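Local coordinates for extracellular ligand-binding receptor (Sphaerobacter thermophilus, PDB 4ZPJ), which probably captures a small-molecule solute outside the cell and delivers it to an ABC transporter, and carries bound zinc ions in the crystal, at residues T62-Q67 against I98-G103; G126-N131 against V149-L154; Y185-L190 against E217-E222; R193-H198 against A250-A255; D262-L267 against P294-A299. All coordinates share one frame; numbering follows the deposited sequence.

Interaction 1: T62-Q67 against I98-G103; sequences TLSGPQ and IEDSAG. With ZN (zinc ion), chain H.
The loop 62-67 runs past the end of strand 92-100 and its exit turn, with the CA atoms of Thr-62 and Ala-102 4.8 Å apart. Asp-100 carries most of the polar contact. Its CG stands anti to the backbone N (chi1 178°), which brings the carboxylate up to the loop. OD1 accepts the N-H of Leu-63 at 3.0 Å, nearly straight at 169°. It also accepts the N-H of Ala-102 at 2.6 Å, which makes an Asx turn. The two donors come from opposite faces of the carboxylate plane. OD2 offers its syn lone pair to the hydroxyl OG of Ser-64 at 2.7 Å. At the other end of the contact, Gly-103 N makes a weak bond to Thr-62 OG1. Ser-101 OG bonds to Glu-132 of helix 130-142. The apolar part is small: Leu-63 CD1 meets Ile-98 CG2 at 3.6 Å, the two side chains crossing at about a right angle. Glu-99 points away and binds a zinc ion through OE2 and, farther off, OE1, with a water also on the metal. The loop lies between strand 55-61 and helix 68-84, at the C-terminal strand ends of a sheet of the periplasmic binding protein fold. Three donors fix the carboxylate's rotation: those of Leu-63 and Ser-64 tie the loop to the strand, that of Ala-102 holds the turn. They would probably favour the charged form of Asp-100.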
# COMPACT_ATOMS: atom_id res chain seq x y z
N THR A 62 -9.21 10.63 -1.32
CA THR A 62 -9.58 11.25 -0.06
C THR A 62 -8.51 12.24 0.24
O THR A 62 -7.37 11.84 0.52
CB THR A 62 -9.68 10.27 1.11
OG1 THR A 62 -10.81 9.43 0.91
CG2 THR A 62 -9.87 11.00 2.40
N LEU A 63 -8.86 13.54 0.15
CA LEU A 63 -7.85 14.57 0.23
C LEU A 63 -8.05 15.57 1.35
O LEU A 63 -7.24 16.48 1.46
CB LEU A 63 -7.74 15.32 -1.09
CG LEU A 63 -7.28 14.52 -2.32
CD1 LEU A 63 -7.63 15.31 -3.60
CD2 LEU A 63 -5.81 14.23 -2.20
N SER A 64 -9.11 15.42 2.13
CA SER A 64 -9.35 16.15 3.37
C SER A 64 -9.88 15.16 4.43
O SER A 64 -10.08 14.00 4.15
CB SER A 64 -10.40 17.24 3.15
OG SER A 64 -11.57 16.66 2.59
N GLY A 65 -10.14 15.65 5.65
CA GLY A 65 -10.35 14.76 6.82
C GLY A 65 -9.04 14.06 7.22
O GLY A 65 -8.00 14.21 6.57
N PRO A 66 -9.07 13.28 8.30
CA PRO A 66 -7.85 12.62 8.77
C PRO A 66 -7.21 11.63 7.75
O PRO A 66 -6.00 11.37 7.79
CB PRO A 66 -8.31 11.91 10.06
CG PRO A 66 -9.79 11.74 9.92
CD PRO A 66 -10.28 12.85 9.03
N GLN A 67 -7.96 11.13 6.78
CA GLN A 67 -7.29 10.28 5.79
C GLN A 67 -6.64 11.03 4.63
O GLN A 67 -5.98 10.43 3.82
CB GLN A 67 -8.23 9.23 5.29
CG GLN A 67 -8.69 8.32 6.41
CD GLN A 67 -7.60 7.38 6.85
OE1 GLN A 67 -6.52 7.32 6.26
NE2 GLN A 67 -7.88 6.64 7.88
N ILE A 98 -9.50 16.17 -10.72
CA ILE A 98 -9.31 15.66 -9.38
C ILE A 98 -10.55 15.95 -8.55
O ILE A 98 -10.96 17.12 -8.41
CB ILE A 98 -8.09 16.27 -8.65
CG1 ILE A 98 -6.74 15.70 -9.10
CG2 ILE A 98 -8.15 15.98 -7.14
CD1 ILE A 98 -6.36 15.97 -10.52
N GLU A 99 -11.12 14.89 -7.96
CA GLU A 99 -12.21 15.03 -7.00
C GLU A 99 -11.90 14.43 -5.64
O GLU A 99 -11.41 13.27 -5.52
CB GLU A 99 -13.45 14.39 -7.59
CG GLU A 99 -13.99 15.15 -8.79
CD GLU A 99 -14.43 16.53 -8.44
OE1 GLU A 99 -14.69 16.76 -7.23
OE2 GLU A 99 -14.54 17.40 -9.36
N ASP A 100 -12.18 15.23 -4.62
CA ASP A 100 -12.03 14.81 -3.21
C ASP A 100 -13.29 14.06 -2.74
O ASP A 100 -14.42 14.62 -2.81
CB ASP A 100 -11.84 16.06 -2.34
CG ASP A 100 -11.71 15.76 -0.85
OD1 ASP A 100 -11.59 14.57 -0.43
OD2 ASP A 100 -11.72 16.78 -0.08
N SER A 101 -13.10 12.84 -2.26
CA SER A 101 -14.20 12.01 -1.72
C SER A 101 -14.43 12.27 -0.23
O SER A 101 -15.41 11.80 0.32
CB SER A 101 -13.94 10.53 -1.95
OG SER A 101 -12.63 10.13 -1.51
N ALA A 102 -13.48 12.98 0.39
CA ALA A 102 -13.53 13.35 1.81
C ALA A 102 -13.66 12.12 2.69
O ALA A 102 -14.27 12.19 3.77
CB ALA A 102 -14.69 14.33 2.09
N GLY A 103 -13.14 10.99 2.22
CA GLY A 103 -13.26 9.74 2.96
C GLY A 103 -14.67 9.24 3.20
O GLY A 103 -14.87 8.49 4.13
ZN ZN H . -15.12 19.18 -8.01
O HOH W 1 -12.86 19.51 -8.69
O HOH W 2 -16.56 18.64 -7.63

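Interaction 2: G126-N131 against V149-L154; sequences GITLSN and VTNAGL
Gly-126 and Val-149 form a parallel beta bridge at the C-terminal ends of two neighbouring strands in the sheet of an alpha/beta domain of the periplasmic binding protein fold. Beyond it the two chains stay together as loops. Thr-150 N bonds to Gly-126 O at 2.8 Å, and Ala-152 N to Ile-127 O at 3.0 Å.

Asn-151 can be followed outward. Its CB lies 3.8 Å from Ile-127 O, and as far from the carbonyl oxygen of Thr-128. With chi1 at -169° the amide swings away from its own N, over to Thr-128. ND2 then gives its N-H to Thr-128 O at 2.8 Å, on a lone pair and in the carbonyl plane. That oxygen also lies in the amide plane of Asn-151. OD1 makes a weak bond to Asn-70 of helix 68-84.

Ala-152 CB packs against Ile-127 CG2 at 4.0 Å. Ile-127 CD1 reaches Val-149 CG2. Thr-128 OG1 turns away to the backbone N of Thr-62. At the start of helix 130-142, Ser-130 lies against Leu-154: CB meets CB, and Ser-130 OG takes a weak bond from Leu-154 N at 3.2 Å, bent to 132°.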
# COMPACT_ATOMS: atom_id res chain seq x y z
N GLY A 126 -7.11 6.14 -8.39
CA GLY A 126 -7.21 6.55 -7.01
C GLY A 126 -7.94 5.55 -6.14
O GLY A 126 -7.58 4.32 -6.14
N ILE A 127 -8.91 6.08 -5.38
CA ILE A 127 -9.72 5.39 -4.40
C ILE A 127 -8.97 5.06 -3.12
O ILE A 127 -8.20 4.05 -3.02
CB ILE A 127 -10.37 4.14 -4.95
CG1 ILE A 127 -11.02 4.45 -6.31
CG2 ILE A 127 -11.34 3.63 -3.89
CD1 ILE A 127 -11.81 3.28 -6.87
N THR A 128 -9.18 5.91 -2.13
CA THR A 128 -8.39 5.86 -0.95
C THR A 128 -8.90 4.81 0.03
O THR A 128 -8.13 4.02 0.47
CB THR A 128 -8.32 7.26 -0.29
OG1 THR A 128 -7.81 8.17 -1.26
CG2 THR A 128 -7.41 7.28 0.96
N LEU A 129 -10.19 4.80 0.35
CA LEU A 129 -10.70 3.91 1.43
C LEU A 129 -11.44 2.69 0.88
O LEU A 129 -12.14 2.78 -0.15
CB LEU A 129 -11.63 4.67 2.37
CG LEU A 129 -10.95 5.86 3.10
CD1 LEU A 129 -11.94 6.55 4.01
CD2 LEU A 129 -9.70 5.44 3.87
N SER A 130 -11.29 1.56 1.57
CA SER A 130 -11.95 0.33 1.19
C SER A 130 -13.44 0.48 1.20
O SER A 130 -14.10 -0.02 0.29
CB SER A 130 -11.57 -0.83 2.13
OG SER A 130 -10.20 -1.16 2.01
N ASN A 131 -13.99 1.17 2.20
CA ASN A 131 -15.45 1.43 2.14
C ASN A 131 -15.84 2.29 0.92
O ASN A 131 -16.89 2.09 0.37
CB ASN A 131 -16.04 1.97 3.47
CG ASN A 131 -15.39 3.28 3.94
OD1 ASN A 131 -14.60 3.92 3.24
ND2 ASN A 131 -15.75 3.70 5.16
N VAL A 149 -6.74 1.43 -9.03
CA VAL A 149 -6.78 1.66 -7.60
C VAL A 149 -5.40 1.83 -7.01
O VAL A 149 -4.55 0.94 -7.12
CB VAL A 149 -7.48 0.51 -6.90
CG1 VAL A 149 -7.46 0.72 -5.40
CG2 VAL A 149 -8.92 0.49 -7.39
N THR A 150 -5.18 2.99 -6.38
CA THR A 150 -3.85 3.31 -5.87
C THR A 150 -3.70 3.09 -4.37
O THR A 150 -2.59 3.19 -3.83
CB THR A 150 -3.46 4.76 -6.25
OG1 THR A 150 -4.46 5.67 -5.77
CG2 THR A 150 -3.40 4.90 -7.77
N ASN A 151 -4.80 2.80 -3.67
CA ASN A 151 -4.65 2.56 -2.23
C ASN A 151 -5.55 1.49 -1.71
O ASN A 151 -5.07 0.42 -1.47
CB ASN A 151 -4.79 3.85 -1.41
CG ASN A 151 -4.39 3.66 0.03
OD1 ASN A 151 -3.19 3.39 0.35
ND2 ASN A 151 -5.37 3.65 0.89
N ALA A 152 -6.84 1.76 -1.56
CA ALA A 152 -7.83 0.81 -1.03
C ALA A 152 -7.43 -0.67 -1.14
O ALA A 152 -7.47 -1.24 -2.23
CB ALA A 152 -9.16 1.04 -1.71
N GLY A 153 -7.08 -1.30 -0.03
CA GLY A 153 -6.43 -2.63 -0.07
C GLY A 153 -7.43 -3.76 0.15
O GLY A 153 -7.05 -4.95 0.19
N LEU A 154 -8.70 -3.39 0.30
CA LEU A 154 -9.84 -4.35 0.35
C LEU A 154 -9.59 -5.67 -0.42
O LEU A 154 -9.53 -5.69 -1.66
CB LEU A 154 -11.11 -3.68 -0.22
CG LEU A 154 -12.40 -4.48 -0.09
CD1 LEU A 154 -12.75 -4.69 1.39
CD2 LEU A 154 -13.58 -3.83 -0.81

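Interaction 3: Y185-L190 against E217-E222; sequences YAYETL and EQAGGE. With ZN (zinc ion), chain E.
The ring of Tyr-187 lies against the turn that ends helix 203-218. Ala-219 sits over one face of it. Ala-219 CB is 4.0 Å from the centroid of the Tyr-187 ring and 25° off the normal, a CH-pi contact. Ala-219 O lies over the same ring, 3.0 Å above the plane and offset toward the rim, with CE1 and CZ of Tyr-187 as its nearest ring atoms. Farther round, Tyr-187 CE2 comes within 3.4 Å of Gly-220 C and of Gly-221 N. No hydrogen bond crosses between the segments. The first torsion of Tyr-187, -169°, projects the ring off helix 180-188 toward the turn.

The turn is a Schellman motif. Gly-220 has positive phi (106°), and its N bonds back to Glu-217 O at 3.0 Å. With hydrogen in place of a side chain, Gly-220 lets the tyrosine come close. Arg-193 makes a cation-pi contact with Tyr-187, and its NH1 bonds to the carbonyl of the same residue. Next along the helix, Glu-188 binds a zinc ion through OE1 at 2.1 Å, and this OE1 is 4.1 Å from Ala-219 CB.

The contact joins the C-terminal ends of two helices at the surface of the periplasmic binding protein fold. Its chemistry is mainly van der Waals and CH-pi, so shape rather than hydrogen bonding sets the fit between ring and turn.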
# COMPACT_ATOMS: atom_id res chain seq x y z
N TYR A 185 9.79 -15.02 6.40
CA TYR A 185 11.05 -14.64 6.99
C TYR A 185 11.13 -15.05 8.46
O TYR A 185 12.16 -15.53 8.91
CB TYR A 185 11.23 -13.13 6.90
CG TYR A 185 12.61 -12.67 7.24
CD1 TYR A 185 13.65 -12.77 6.30
CD2 TYR A 185 12.90 -12.14 8.49
CE1 TYR A 185 14.93 -12.35 6.60
CE2 TYR A 185 14.18 -11.73 8.80
CZ TYR A 185 15.20 -11.85 7.86
OH TYR A 185 16.47 -11.44 8.14
N ALA A 186 10.04 -14.86 9.19
CA ALA A 186 9.98 -15.21 10.63
C ALA A 186 10.22 -16.71 10.85
O ALA A 186 10.93 -17.10 11.80
CB ALA A 186 8.62 -14.84 11.20
N TYR A 187 9.58 -17.53 10.02
CA TYR A 187 9.71 -18.98 10.09
C TYR A 187 11.06 -19.44 9.57
O TYR A 187 11.80 -20.14 10.28
CB TYR A 187 8.62 -19.68 9.29
CG TYR A 187 8.57 -21.18 9.58
CD1 TYR A 187 9.36 -22.10 8.88
CD2 TYR A 187 7.75 -21.68 10.57
CE1 TYR A 187 9.30 -23.46 9.18
CE2 TYR A 187 7.69 -23.02 10.86
CZ TYR A 187 8.47 -23.90 10.17
OH TYR A 187 8.36 -25.22 10.49
N GLU A 188 11.35 -19.10 8.31
CA GLU A 188 12.51 -19.66 7.59
C GLU A 188 13.85 -19.14 8.12
O GLU A 188 14.76 -19.90 8.28
CB GLU A 188 12.47 -19.35 6.09
CG GLU A 188 11.20 -19.69 5.35
CD GLU A 188 10.92 -21.18 5.28
OE1 GLU A 188 9.88 -21.56 4.68
OE2 GLU A 188 11.75 -21.97 5.79
N THR A 189 13.97 -17.83 8.29
CA THR A 189 15.24 -17.20 8.71
C THR A 189 15.26 -16.99 10.23
O THR A 189 16.18 -17.43 10.90
CB THR A 189 15.43 -15.88 7.95
OG1 THR A 189 15.27 -16.14 6.56
CG2 THR A 189 16.82 -15.23 8.19
N LEU A 190 14.24 -16.39 10.81
CA LEU A 190 14.35 -16.11 12.27
C LEU A 190 14.09 -17.29 13.20
O LEU A 190 14.37 -17.20 14.42
CB LEU A 190 13.43 -14.93 12.67
CG LEU A 190 13.76 -13.62 11.93
CD1 LEU A 190 12.69 -12.54 12.21
CD2 LEU A 190 15.20 -13.16 12.27
N GLU A 217 1.23 -20.11 8.74
CA GLU A 217 0.68 -21.47 8.92
C GLU A 217 1.14 -22.41 7.80
O GLU A 217 1.49 -23.53 8.06
CB GLU A 217 -0.85 -21.48 9.05
CG GLU A 217 -1.31 -21.06 10.43
CD GLU A 217 -2.82 -21.10 10.64
OE1 GLU A 217 -3.57 -21.32 9.69
OE2 GLU A 217 -3.24 -20.88 11.78
N GLN A 218 1.14 -21.92 6.58
CA GLN A 218 1.66 -22.69 5.45
C GLN A 218 3.11 -23.06 5.61
O GLN A 218 3.49 -24.11 5.16
CB GLN A 218 1.50 -21.91 4.16
CG GLN A 218 0.04 -21.83 3.75
CD GLN A 218 -0.24 -21.08 2.46
OE1 GLN A 218 0.63 -20.40 1.89
NE2 GLN A 218 -1.48 -21.21 1.98
N ALA A 219 3.96 -22.23 6.24
CA ALA A 219 5.36 -22.65 6.44
C ALA A 219 5.53 -23.66 7.54
O ALA A 219 6.63 -24.21 7.71
CB ALA A 219 6.29 -21.49 6.68
N GLY A 220 4.46 -23.93 8.29
CA GLY A 220 4.54 -24.84 9.44
C GLY A 220 4.49 -24.17 10.80
O GLY A 220 4.63 -24.83 11.79
N GLY A 221 4.25 -22.85 10.88
CA GLY A 221 4.19 -22.18 12.18
C GLY A 221 2.81 -22.28 12.80
O GLY A 221 1.87 -22.75 12.18
N GLU A 222 2.65 -21.82 14.02
CA GLU A 222 1.29 -21.76 14.59
C GLU A 222 1.02 -20.41 15.29
O GLU A 222 1.93 -19.79 15.81
CB GLU A 222 0.94 -23.03 15.44
CG GLU A 222 -0.26 -23.87 14.88
CD GLU A 222 0.05 -25.08 13.95
OE1 GLU A 222 -0.70 -25.30 12.95
OE2 GLU A 222 0.99 -25.87 14.22
ZN ZN E . 9.34 -23.57 4.58

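Interaction 4: R193-H198 against A250-A255; sequences RRMVLH and ADAVFA
The guanidinium of Arg-194 has the backbone of Ala-250 over one face, with Ala-250 CA 4.1 Å above the plane. Its NH2 forms a salt bridge to Asp-251 OD1 at 2.9 Å, the guanidinium and carboxylate planes standing 70° apart. The imidazole of His-198 meets Ala-255 CB at its edge, 3.8 Å from CD2. Its ND1 and NE2 bond to Val-227 O and His-257, and its ring stacks on Phe-266. Phe-254 stacks on Phe-212 of helix 203-218.

Asp-251 OD2 takes the N-H groups of Arg-193 and Arg-194, at 2.8 and 2.9 Å respectively, from opposite faces of the carboxylate. Both meet it on the anti side. The carboxylate thus grips the start of strand 194-200. Beyond it the backbones bond in turn: Val-196 N to Ala-252 O, Phe-254 N to Val-196 O, and His-198 N to Phe-254 O.

Selenomethionine Met-195 bends at its last torsion (chi3 53°), turning CE back to Phe-254 CB at 3.7 Å. On the other face of the sheet, Val-196 CG2 touches Ala-250 CB at 4.0 Å. The strand axes differ by 28° in direction. Such neighbouring parallel strands, covered by helices, are typical of the alpha/beta domains of periplasmic binding proteins.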
# COMPACT_ATOMS: atom_id res chain seq x y z
N ARG A 193 8.36 -20.19 15.64
CA ARG A 193 7.45 -21.29 15.41
C ARG A 193 6.05 -21.00 15.86
O ARG A 193 5.10 -21.59 15.33
CB ARG A 193 7.96 -22.59 16.09
CG ARG A 193 9.26 -23.09 15.49
CD ARG A 193 9.06 -23.49 14.03
NE ARG A 193 10.28 -23.90 13.34
CZ ARG A 193 11.05 -23.14 12.54
NH1 ARG A 193 10.78 -21.85 12.28
NH2 ARG A 193 12.11 -23.71 11.98
N ARG A 194 5.92 -20.14 16.86
CA ARG A 194 4.64 -19.86 17.49
C ARG A 194 4.52 -18.35 17.59
O ARG A 194 5.41 -17.71 18.14
CB ARG A 194 4.66 -20.50 18.87
CG ARG A 194 4.23 -21.97 18.92
CD ARG A 194 5.05 -22.89 19.87
NE ARG A 194 5.31 -22.44 21.26
CZ ARG A 194 6.46 -21.92 21.74
NH1 ARG A 194 6.53 -21.57 23.02
NH2 ARG A 194 7.56 -21.72 20.97
N MSE A 195 3.46 -17.75 17.07
CA MSE A 195 3.37 -16.28 17.12
C MSE A 195 2.04 -15.80 17.62
O MSE A 195 1.06 -16.54 17.54
CB MSE A 195 3.67 -15.65 15.77
CG MSE A 195 5.15 -15.80 15.43
SE MSE A 195 5.74 -14.80 13.87
CE MSE A 195 5.07 -12.99 14.37
N VAL A 196 2.05 -14.59 18.19
CA VAL A 196 0.87 -13.81 18.56
C VAL A 196 0.66 -12.72 17.53
O VAL A 196 1.63 -12.08 17.05
CB VAL A 196 1.05 -13.12 19.92
CG1 VAL A 196 -0.14 -12.23 20.27
CG2 VAL A 196 1.19 -14.16 21.00
N LEU A 197 -0.61 -12.47 17.22
CA LEU A 197 -0.98 -11.43 16.27
C LEU A 197 -1.74 -10.32 16.96
O LEU A 197 -2.57 -10.57 17.83
CB LEU A 197 -1.88 -12.01 15.19
CG LEU A 197 -1.41 -13.20 14.37
CD1 LEU A 197 -2.41 -13.47 13.25
CD2 LEU A 197 -0.04 -12.87 13.80
N HIS A 198 -1.50 -9.09 16.53
CA HIS A 198 -2.19 -7.98 17.06
C HIS A 198 -2.51 -6.97 16.00
O HIS A 198 -1.67 -6.70 15.14
CB HIS A 198 -1.32 -7.33 18.13
CG HIS A 198 -1.75 -5.96 18.50
ND1 HIS A 198 -2.90 -5.73 19.21
CD2 HIS A 198 -1.21 -4.75 18.24
CE1 HIS A 198 -3.03 -4.44 19.42
NE2 HIS A 198 -2.03 -3.82 18.82
N ALA A 250 4.91 -18.37 23.08
CA ALA A 250 5.14 -17.88 21.73
C ALA A 250 6.55 -17.37 21.58
O ALA A 250 7.20 -17.06 22.56
CB ALA A 250 4.16 -16.77 21.38
N ASP A 251 7.00 -17.26 20.34
CA ASP A 251 8.32 -16.75 20.06
C ASP A 251 8.35 -15.26 19.64
O ASP A 251 9.40 -14.64 19.76
CB ASP A 251 8.97 -17.62 18.99
CG ASP A 251 8.87 -19.10 19.33
OD1 ASP A 251 9.30 -19.43 20.48
OD2 ASP A 251 8.35 -19.90 18.46
N ALA A 252 7.23 -14.70 19.17
CA ALA A 252 7.23 -13.35 18.54
C ALA A 252 5.84 -12.82 18.33
O ALA A 252 4.90 -13.58 18.42
CB ALA A 252 7.96 -13.33 17.18
N VAL A 253 5.73 -11.54 18.01
CA VAL A 253 4.46 -10.89 17.79
C VAL A 253 4.47 -10.21 16.44
O VAL A 253 5.46 -9.65 16.12
CB VAL A 253 4.26 -9.75 18.82
CG1 VAL A 253 2.93 -9.05 18.62
CG2 VAL A 253 4.36 -10.33 20.20
N PHE A 254 3.39 -10.27 15.69
CA PHE A 254 3.20 -9.42 14.52
C PHE A 254 2.11 -8.39 14.86
O PHE A 254 1.08 -8.79 15.38
CB PHE A 254 2.78 -10.23 13.30
CG PHE A 254 2.23 -9.38 12.16
CD1 PHE A 254 3.08 -8.73 11.26
CD2 PHE A 254 0.89 -9.24 11.97
CE1 PHE A 254 2.58 -7.93 10.23
CE2 PHE A 254 0.37 -8.45 10.95
CZ PHE A 254 1.20 -7.80 10.08
N ALA A 255 2.33 -7.11 14.56
CA ALA A 255 1.35 -6.04 14.82
C ALA A 255 1.14 -5.08 13.63
O ALA A 255 2.11 -4.62 12.95
CB ALA A 255 1.77 -5.25 16.01

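Interaction 5: D262-L267 against P294-A299; sequences DAIRFL and PEIGDA
Ile-264 and Leu-267 of helix 261-272 pack on Ile-296 and Ala-299, in the short helix 293-296 and the turn after it, in an alpha/beta domain of the periplasmic binding protein fold. Contacts between the two segments are apolar or van der Waals, with no hydrogen bond across.

Ile-296 carries most of the apolar contact. Its CD1 lies between Ile-264 and Leu-267, one helical turn apart. It meets Ile-264 CG1 at 4.0 Å and Leu-267 CD1 at 3.8 Å. Chi1 and chi2 near -60° bring this methyl down onto the helix, where it also approaches Ile-264 CA. Ile-264 CD1 extends toward the CB of Glu-295, near the solvent. Leu-267 also packs on Leu-281 of strand 281-283, which continues the contact inward to the sheet.

The polar side chains lead outside the two segments. Asp-262 OD2 accepts from Gly-232 N. After the short helix, Gly-297 takes positive phi (54°) and the chain turns. Asp-298 OD2 then bonds to Gln-271, farther along the long helix, and Ala-299 O to Lys-276.

At the end of the contact, the methyl CB of Ala-299 lies 3.5 Å from the carbonyl oxygen of Leu-267.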
# COMPACT_ATOMS: atom_id res chain seq x y z
N ASP A 262 -2.12 5.64 16.08
CA ASP A 262 -2.17 4.33 16.75
C ASP A 262 -0.78 3.60 16.67
O ASP A 262 -0.26 3.01 17.66
CB ASP A 262 -3.26 3.44 16.14
CG ASP A 262 -4.68 3.82 16.59
OD1 ASP A 262 -4.86 4.84 17.30
OD2 ASP A 262 -5.65 3.07 16.26
N ALA A 263 -0.19 3.63 15.50
CA ALA A 263 1.05 2.89 15.28
C ALA A 263 2.20 3.47 16.06
O ALA A 263 2.99 2.71 16.64
CB ALA A 263 1.36 2.80 13.82
N ILE A 264 2.24 4.79 16.14
CA ILE A 264 3.24 5.52 16.90
C ILE A 264 3.09 5.22 18.39
O ILE A 264 4.10 4.83 19.05
CB ILE A 264 3.15 7.04 16.67
CG1 ILE A 264 3.42 7.40 15.21
CG2 ILE A 264 4.13 7.79 17.60
CD1 ILE A 264 3.06 8.84 14.85
N ARG A 265 1.85 5.35 18.91
CA ARG A 265 1.60 5.07 20.35
C ARG A 265 1.88 3.58 20.69
O ARG A 265 2.47 3.26 21.73
CB ARG A 265 0.16 5.50 20.76
CG ARG A 265 -0.04 7.02 20.86
CD ARG A 265 -1.40 7.35 21.52
NE ARG A 265 -2.47 6.72 20.72
CZ ARG A 265 -3.03 7.24 19.61
NH1 ARG A 265 -2.71 8.47 19.20
NH2 ARG A 265 -3.94 6.53 18.94
N PHE A 266 1.51 2.66 19.81
CA PHE A 266 1.80 1.28 20.07
C PHE A 266 3.32 0.99 20.14
O PHE A 266 3.80 0.39 21.12
CB PHE A 266 1.15 0.35 19.05
CG PHE A 266 1.55 -1.09 19.23
CD1 PHE A 266 0.92 -1.88 20.14
CD2 PHE A 266 2.61 -1.62 18.50
CE1 PHE A 266 1.32 -3.21 20.33
CE2 PHE A 266 3.03 -2.95 18.68
CZ PHE A 266 2.37 -3.74 19.60
N LEU A 267 4.07 1.38 19.11
CA LEU A 267 5.50 1.05 19.09
C LEU A 267 6.21 1.68 20.23
O LEU A 267 6.99 1.03 20.91
CB LEU A 267 6.15 1.47 17.78
CG LEU A 267 5.82 0.45 16.71
CD1 LEU A 267 6.16 0.96 15.34
CD2 LEU A 267 6.54 -0.84 17.01
N PRO A 294 10.36 9.15 11.96
CA PRO A 294 10.99 10.05 12.96
C PRO A 294 10.36 10.09 14.40
O PRO A 294 11.05 10.42 15.36
CB PRO A 294 10.89 11.42 12.31
CG PRO A 294 10.76 11.14 10.85
CD PRO A 294 9.97 9.87 10.74
N GLU A 295 9.08 9.80 14.54
CA GLU A 295 8.39 9.93 15.82
C GLU A 295 8.38 8.58 16.56
O GLU A 295 8.20 8.53 17.75
CB GLU A 295 6.98 10.40 15.58
CG GLU A 295 6.89 11.34 14.37
CD GLU A 295 5.69 12.24 14.40
OE1 GLU A 295 5.04 12.41 13.33
OE2 GLU A 295 5.40 12.76 15.50
N ILE A 296 8.57 7.50 15.85
CA ILE A 296 8.84 6.25 16.49
C ILE A 296 10.28 6.33 16.96
O ILE A 296 10.59 6.27 18.18
CB ILE A 296 8.81 5.10 15.49
CG1 ILE A 296 7.46 4.97 14.78
CG2 ILE A 296 9.28 3.82 16.15
CD1 ILE A 296 6.35 4.72 15.71
N GLY A 297 11.11 6.42 15.93
CA GLY A 297 12.55 6.40 15.99
C GLY A 297 13.12 5.21 16.70
O GLY A 297 13.26 4.10 16.18
N ASP A 298 13.49 5.50 17.91
CA ASP A 298 14.23 4.63 18.71
C ASP A 298 13.40 3.36 19.01
O ASP A 298 13.94 2.26 19.13
CB ASP A 298 14.62 5.47 19.94
CG ASP A 298 15.31 4.69 20.97
OD1 ASP A 298 16.29 3.97 20.66
OD2 ASP A 298 14.85 4.82 22.12
N ALA A 299 12.08 3.48 19.03
CA ALA A 299 11.23 2.35 19.43
C ALA A 299 11.23 1.26 18.39
O ALA A 299 11.13 0.12 18.69
CB ALA A 299 9.82 2.80 19.79

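How the interactions relate
Interactions 1 and 2 belong to one sheet and its loops. They also pack together where Gly-103 O lies 3.5 Å from Leu-129 CD1. Interactions 3, 4 and 5 form a second group around the four-stranded parallel sheet. Interaction 3 joins the helices before and after strand 194-200, which interaction 4 pairs with 252-256; Glu-222 N bonds to Arg-193 O. Phe-266 joins 4 to 5 by packing on Ala-255. Interactions 2, 4 and 5 are buried, 1 is partly so, and 3 is at the surface. Backbone bonds run along the strands in 4, while 2 mixes them with side-chain bonds to the backbone. A carboxylate dominates 1. Contacts 3 and 5, between helix ends or helices, have no hydrogen bond across. Interactions 1 and 3 lie on opposite sides of the chain's centre.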